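Local coordinates for mRNA-binding protein PUF3 (Saccharomyces cerevisiae, PDB 3K49), which binds 3'-UTRs of mRNAs for mitochondrial proteins, including COX17, whose message it represses by speeding deadenylation and turnover, at residues P6-E9 against Q10-N13; E159-I163 against E164-F168. One frame throughout, in Å; residues are numbered along the deposited sequence.

Contact 1 of 2, residues P6-E9 against Q10-N13; sequences PLLE and QLRN
Leu-8 and Leu-11, three residues apart on the short helix 6-12, form the apolar side of this local contact, their CD2 methyls meeting at 4.3 Å. Leu-11 carries its CG anti to the backbone N (chi1 180°), an orientation that lets CD2 meet the methyl of Leu-8, and its CB packs against the carbonyl oxygen of Leu-8. Beneath the side chains the backbone is closely bonded. Gln-10 N donates to Pro-6 O at 2.8 Å, and Arg-12 N to Leu-8 O and Asn-13 N to Glu-9 O repeat the same i to i+4 pattern; Leu-8 O also takes a weak bond from Leu-11 N. Asn-13 is the first residue to leave helical geometry, and the bond from its backbone N closes the last turn.

The exposed side is looser. Glu-9 and Arg-12 run alongside each other in the same direction, with their carboxylate and guanidinium planes 29° apart. On the glutamate the touch is made by a methylene carbon, CG, 3.9 Å from Arg-12 NH2, whereas Glu-9 OE2 stays 4.9 Å from that nitrogen. Attraction between the opposite charges is therefore probably modest and softened by solvent. At the margin between the two sides Leu-7 and the exposed Gln-10 lie side by side, the amide oxygen OE1 of Gln-10 resting 3.7 Å from Leu-7 CD2.

The leucine side faces the rest of the domain: Leu-7, Leu-8 and Leu-11 all touch Phe-36 of helix 33-37, packing the N-terminal helix against the first Pumilio repeat.

Contact 2 of 2, residues E159-I163 against E164-F168; sequences ETIPI and EKLPF
Two backbone hydrogen bonds tie Pro-162 and Ile-163 to the residues three places on. Lys-165 N donates to Pro-162 O at 2.6 Å, and Leu-166 N to Ile-163 O at 2.7 Å. The second donor sits well above the carbonyl plane of Ile-163, 63° out of it. Both bonds span i to i+3, the spacing of a 3-10 turn.

Two apolar pairs back up the turn. CG2 of Ile-161, anti to the backbone N while CG1 is anti to the carbonyl carbon (chi1 -55°), reaches CG of Leu-166 at 4.1 Å. Ile-163 crosses Leu-166 at about a right angle, its CD1 approaching the leucine CB at 4.2 Å. Ile-161 and Leu-166 are buried and share Val-134 of helix 127-134, whereas Ile-163 meets Leu-193 of helix 186-196.

The charged side chains touch Pro-162 and Ile-161 without pairing, Lys-165 through its carbons, Glu-164 through CG and OE1. The extended chain of Lys-165 runs alongside the Pro-162 ring, CD to CD at 4.1 Å, and crosses Ile-161 roughly at a right angle, with Lys-165 CB 3.9 Å from Ile-161 CG2. On Glu-164, CG stands between the backbone N and the carbonyl carbon (chi1 59°); from there the extended chain passes beside Pro-162, its CG and its OE1 each 3.9 Å from Pro-162 CB.

The arrangement is the connector that follows helix 150-160 in the fourth Pumilio repeat: a short 3-10 turn leads into helix 167-173, one of the links between successive helices in the all-helical, arc-shaped PUF domain.

In the fold
Contact 1 and contact 2 belong to the same Pumilio homology domain but lie far apart on its arc, with centres about 47 Å apart and nearest atoms about 32 Å apart, so they do not touch. Residues 6-13 sit at the N-terminal end and residues 159-168 nearer the middle, the centre of contact 1 about 41 Å, and that of contact 2 about 19 Å, from the centre of the chain. The bound RNA is about 11 Å from the nearest atom of contact 1 and about 6 Å from that of contact 2. Their parts in the scaffold differ: the first packs a terminal helix onto the repeat array, whereas the second bridges consecutive helices within it.

Contact 1 of 2, residues P6-E9 against Q10-N13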
ATOM      1  N   PRO A   6     -43.676  -7.146  -3.778  1.00 75.01           N
ATOM      2  CA  PRO A   6     -43.966  -8.535  -4.152  1.00 66.91           C
ATOM      3  C   PRO A   6     -42.851  -9.237  -4.931  1.00 72.41           C
ATOM      4  O   PRO A   6     -42.528 -10.389  -4.636  1.00 75.00           O
ATOM      5  CB  PRO A   6     -45.215  -8.400  -5.036  1.00 71.23           C
ATOM      6  CG  PRO A   6     -45.860  -7.148  -4.586  1.00 69.81           C
ATOM      7  CD  PRO A   6     -44.744  -6.226  -4.216  1.00 71.99           C
ATOM      8  N   LEU A   7     -42.287  -8.565  -5.929  1.00 77.92           N
ATOM      9  CA  LEU A   7     -41.193  -9.141  -6.713  1.00 66.21           C
ATOM     10  C   LEU A   7     -39.975  -9.463  -5.851  1.00 65.82           C
ATOM     11  O   LEU A   7     -39.369 -10.523  -5.994  1.00 66.30           O
ATOM     12  CB  LEU A   7     -40.811  -8.208  -7.860  1.00 64.08           C
ATOM     13  CG  LEU A   7     -41.696  -8.429  -9.086  1.00 71.32           C
ATOM     14  CD1 LEU A   7     -41.917  -7.143  -9.858  1.00 78.01           C
ATOM     15  CD2 LEU A   7     -41.080  -9.474  -9.969  1.00 76.01           C
ATOM     16  N   LEU A   8     -39.631  -8.546  -4.951  1.00 63.33           N
ATOM     17  CA  LEU A   8     -38.543  -8.770  -4.001  1.00 73.26           C
ATOM     18  C   LEU A   8     -38.809  -9.979  -3.112  1.00 78.22           C
ATOM     19  O   LEU A   8     -37.894 -10.732  -2.781  1.00 76.81           O
ATOM     20  CB  LEU A   8     -38.290  -7.522  -3.153  1.00 67.88           C
ATOM     21  CG  LEU A   8     -37.361  -6.498  -3.810  1.00 64.35           C
ATOM     22  CD1 LEU A   8     -37.267  -5.229  -2.993  1.00 60.46           C
ATOM     23  CD2 LEU A   8     -35.975  -7.108  -4.051  1.00 59.26           C
ATOM     24  N   GLU A   9     -40.071 -10.163  -2.738  1.00 81.54           N
ATOM     25  CA  GLU A   9     -40.470 -11.314  -1.940  1.00 80.67           C
ATOM     26  C   GLU A   9     -40.432 -12.594  -2.765  1.00 82.09           C
ATOM     27  O   GLU A   9     -40.039 -13.649  -2.268  1.00 85.92           O
ATOM     28  CB  GLU A   9     -41.864 -11.093  -1.365  1.00 85.45           C
ATOM     29  CG  GLU A   9     -42.002  -9.790  -0.593  1.00 88.85           C
ATOM     30  CD  GLU A   9     -43.449  -9.340  -0.461  1.00 97.44           C
ATOM     31  OE1 GLU A   9     -44.347 -10.144  -0.808  1.00 93.56           O
ATOM     32  OE2 GLU A   9     -43.682  -8.188  -0.017  1.00 88.28           O
ATOM     33  N   GLN A  10     -40.835 -12.493  -4.028  1.00 79.15           N
ATOM     34  CA  GLN A  10     -40.781 -13.629  -4.944  1.00 86.49           C
ATOM     35  C   GLN A  10     -39.334 -14.025  -5.225  1.00 90.34           C
ATOM     36  O   GLN A  10     -39.057 -15.112  -5.733  1.00 93.06           O
ATOM     37  CB  GLN A  10     -41.500 -13.296  -6.255  1.00 93.81           C
ATOM     38  CG  GLN A  10     -41.597 -14.461  -7.234  1.00101.53           C
ATOM     39  CD  GLN A  10     -42.187 -14.052  -8.573  1.00106.77           C
ATOM     40  OE1 GLN A  10     -41.984 -12.927  -9.034  1.00 97.24           O
ATOM     41  NE2 GLN A  10     -42.919 -14.967  -9.206  1.00108.66           N
ATOM     42  N   LEU A  11     -38.413 -13.130  -4.887  1.00 89.38           N
ATOM     43  CA  LEU A  11     -36.995 -13.376  -5.087  1.00 81.47           C
ATOM     44  C   LEU A  11     -36.407 -14.154  -3.914  1.00 88.98           C
ATOM     45  O   LEU A  11     -35.802 -15.207  -4.096  1.00 93.17           O
ATOM     46  CB  LEU A  11     -36.256 -12.047  -5.249  1.00 82.90           C
ATOM     47  CG  LEU A  11     -34.744 -12.126  -5.462  1.00 81.22           C
ATOM     48  CD1 LEU A  11     -34.456 -12.560  -6.888  1.00 69.41           C
ATOM     49  CD2 LEU A  11     -34.064 -10.793  -5.143  1.00 65.99           C
ATOM     50  N   ARG A  12     -36.593 -13.624  -2.708  1.00101.19           N
ATOM     51  CA  ARG A  12     -35.983 -14.194  -1.508  1.00108.14           C
ATOM     52  C   ARG A  12     -36.587 -15.541  -1.123  1.00112.94           C
ATOM     53  O   ARG A  12     -35.863 -16.518  -0.913  1.00120.75           O
ATOM     54  CB  ARG A  12     -36.122 -13.232  -0.329  1.00101.66           C
ATOM     55  CG  ARG A  12     -37.561 -12.940   0.066  1.00108.73           C
ATOM     56  CD  ARG A  12     -37.627 -11.981   1.242  1.00104.50           C
ATOM     57  NE  ARG A  12     -39.002 -11.689   1.632  1.00114.58           N
ATOM     58  CZ  ARG A  12     -39.339 -10.881   2.632  1.00111.14           C
ATOM     59  NH1 ARG A  12     -38.398 -10.281   3.344  1.00127.72           N
ATOM     60  NH2 ARG A  12     -40.618 -10.674   2.915  1.00108.45           N
ATOM     61  N   ASN A  13     -37.913 -15.590  -1.034  1.00107.89           N
ATOM     62  CA  ASN A  13     -38.612 -16.806  -0.633  1.00114.25           C
ATOM     63  C   ASN A  13     -38.613 -17.869  -1.726  1.00117.33           C
ATOM     64  O   ASN A  13     -39.456 -18.768  -1.728  1.00123.36           O
ATOM     65  CB  ASN A  13     -40.045 -16.485  -0.203  1.00105.02           C
ATOM     66  CG  ASN A  13     -40.098 -15.642   1.057  1.00120.30           C
ATOM     67  OD1 ASN A  13     -39.320 -15.850   1.991  1.00119.39           O
ATOM     68  ND2 ASN A  13     -41.023 -14.686   1.093  1.00105.58           N
TER

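Contact 2 of 2, residues E159-I163 against E164-F168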
ATOM      1  N   GLU A 159      -2.328   5.141 -11.244  1.00 49.41           N
ATOM      2  CA  GLU A 159      -2.140   3.793 -11.765  1.00 45.52           C
ATOM      3  C   GLU A 159      -2.643   3.626 -13.196  1.00 49.35           C
ATOM      4  O   GLU A 159      -2.103   2.812 -13.956  1.00 46.05           O
ATOM      5  CB  GLU A 159      -2.830   2.775 -10.849  1.00 38.18           C
ATOM      6  CG  GLU A 159      -2.141   2.622  -9.509  1.00 46.63           C
ATOM      7  CD  GLU A 159      -3.041   2.020  -8.463  1.00 63.15           C
ATOM      8  OE1 GLU A 159      -4.050   1.387  -8.852  1.00 65.20           O
ATOM      9  OE2 GLU A 159      -2.745   2.192  -7.258  1.00 54.92           O
ATOM     10  N   THR A 160      -3.669   4.390 -13.562  1.00 40.06           N
ATOM     11  CA  THR A 160      -4.351   4.197 -14.850  1.00 35.89           C
ATOM     12  C   THR A 160      -3.982   5.231 -15.920  1.00 46.67           C
ATOM     13  O   THR A 160      -4.267   5.027 -17.105  1.00 39.19           O
ATOM     14  CB  THR A 160      -5.902   4.195 -14.689  1.00 42.75           C
ATOM     15  OG1 THR A 160      -6.344   5.476 -14.205  1.00 35.30           O
ATOM     16  CG2 THR A 160      -6.365   3.086 -13.725  1.00 33.29           C
ATOM     17  N   ILE A 161      -3.368   6.343 -15.514  1.00 45.16           N
ATOM     18  CA  ILE A 161      -3.055   7.410 -16.467  1.00 42.58           C
ATOM     19  C   ILE A 161      -1.565   7.711 -16.467  1.00 40.05           C
ATOM     20  O   ILE A 161      -0.952   7.764 -15.405  1.00 49.39           O
ATOM     21  CB  ILE A 161      -3.851   8.703 -16.173  1.00 36.82           C
ATOM     22  CG1 ILE A 161      -5.346   8.413 -16.121  1.00 36.81           C
ATOM     23  CG2 ILE A 161      -3.557   9.767 -17.223  1.00 35.39           C
ATOM     24  CD1 ILE A 161      -6.175   9.524 -15.470  1.00 39.23           C
ATOM     25  N   PRO A 162      -0.966   7.872 -17.664  1.00 53.44           N
ATOM     26  CA  PRO A 162       0.464   8.185 -17.780  1.00 48.92           C
ATOM     27  C   PRO A 162       0.777   9.511 -17.114  1.00 49.08           C
ATOM     28  O   PRO A 162       0.163  10.528 -17.447  1.00 41.26           O
ATOM     29  CB  PRO A 162       0.673   8.293 -19.291  1.00 53.40           C
ATOM     30  CG  PRO A 162      -0.395   7.419 -19.874  1.00 48.43           C
ATOM     31  CD  PRO A 162      -1.580   7.647 -18.985  1.00 44.49           C
ATOM     32  N   ILE A 163       1.728   9.487 -16.184  1.00 50.26           N
ATOM     33  CA  ILE A 163       2.055  10.644 -15.349  1.00 46.05           C
ATOM     34  C   ILE A 163       2.323  11.926 -16.147  1.00 47.21           C
ATOM     35  O   ILE A 163       2.045  13.023 -15.667  1.00 51.86           O
ATOM     36  CB  ILE A 163       3.264  10.336 -14.425  1.00 52.19           C
ATOM     37  CG1 ILE A 163       3.429  11.429 -13.361  1.00 52.74           C
ATOM     38  CG2 ILE A 163       4.544  10.086 -15.258  1.00 45.92           C
ATOM     39  CD1 ILE A 163       2.357  11.407 -12.311  1.00 58.44           C
ATOM     40  N   GLU A 164       2.862  11.790 -17.358  1.00 49.05           N
ATOM     41  CA  GLU A 164       3.008  12.931 -18.266  1.00 51.42           C
ATOM     42  C   GLU A 164       1.678  13.668 -18.475  1.00 55.02           C
ATOM     43  O   GLU A 164       1.655  14.879 -18.710  1.00 60.91           O
ATOM     44  CB  GLU A 164       3.585  12.492 -19.622  1.00 57.71           C
ATOM     45  CG  GLU A 164       2.756  11.455 -20.375  1.00 74.76           C
ATOM     46  CD  GLU A 164       3.508  10.834 -21.548  1.00 95.92           C
ATOM     47  OE1 GLU A 164       3.098   9.747 -22.019  1.00 81.64           O
ATOM     48  OE2 GLU A 164       4.516  11.433 -21.994  1.00105.80           O
ATOM     49  N   LYS A 165       0.567  12.948 -18.390  1.00 46.51           N
ATOM     50  CA  LYS A 165      -0.731  13.596 -18.539  1.00 51.74           C
ATOM     51  C   LYS A 165      -1.242  14.177 -17.228  1.00 50.69           C
ATOM     52  O   LYS A 165      -2.293  14.819 -17.198  1.00 54.00           O
ATOM     53  CB  LYS A 165      -1.763  12.626 -19.112  1.00 61.40           C
ATOM     54  CG  LYS A 165      -1.399  12.039 -20.474  1.00 47.01           C
ATOM     55  CD  LYS A 165      -2.496  11.092 -20.951  1.00 53.18           C
ATOM     56  CE  LYS A 165      -2.223  10.547 -22.345  1.00 75.15           C
ATOM     57  NZ  LYS A 165      -3.303   9.612 -22.782  1.00 80.48           N
ATOM     58  N   LEU A 166      -0.484  13.972 -16.155  1.00 53.31           N
ATOM     59  CA  LEU A 166      -0.885  14.411 -14.818  1.00 55.91           C
ATOM     60  C   LEU A 166       0.090  15.376 -14.120  1.00 60.60           C
ATOM     61  O   LEU A 166       0.447  15.153 -12.958  1.00 61.73           O
ATOM     62  CB  LEU A 166      -1.033  13.190 -13.914  1.00 52.67           C
ATOM     63  CG  LEU A 166      -2.128  12.164 -14.157  1.00 49.67           C
ATOM     64  CD1 LEU A 166      -1.888  10.986 -13.216  1.00 42.60           C
ATOM     65  CD2 LEU A 166      -3.491  12.788 -13.925  1.00 42.36           C
ATOM     66  N   PRO A 167       0.509  16.458 -14.799  1.00 60.90           N
ATOM     67  CA  PRO A 167       1.554  17.316 -14.209  1.00 53.00           C
ATOM     68  C   PRO A 167       1.079  17.975 -12.927  1.00 56.32           C
ATOM     69  O   PRO A 167       1.867  18.214 -12.012  1.00 53.36           O
ATOM     70  CB  PRO A 167       1.779  18.398 -15.270  1.00 52.85           C
ATOM     71  CG  PRO A 167       1.058  17.911 -16.508  1.00 68.23           C
ATOM     72  CD  PRO A 167      -0.048  17.027 -16.035  1.00 43.70           C
ATOM     73  N   PHE A 168      -0.219  18.252 -12.875  1.00 61.31           N
ATOM     74  CA  PHE A 168      -0.829  19.007 -11.782  1.00 52.35           C
ATOM     75  C   PHE A 168      -0.832  18.273 -10.443  1.00 54.32           C
ATOM     76  O   PHE A 168      -1.189  18.847  -9.414  1.00 51.83           O
ATOM     77  CB  PHE A 168      -2.262  19.382 -12.154  1.00 53.14           C
ATOM     78  CG  PHE A 168      -3.087  18.221 -12.600  1.00 55.15           C
ATOM     79  CD1 PHE A 168      -3.791  17.466 -11.682  1.00 53.15           C
ATOM     80  CD2 PHE A 168      -3.149  17.876 -13.942  1.00 59.04           C
ATOM     81  CE1 PHE A 168      -4.553  16.384 -12.095  1.00 68.49           C
ATOM     82  CE2 PHE A 168      -3.913  16.797 -14.371  1.00 62.52           C
ATOM     83  CZ  PHE A 168      -4.617  16.045 -13.449  1.00 60.69           C
TER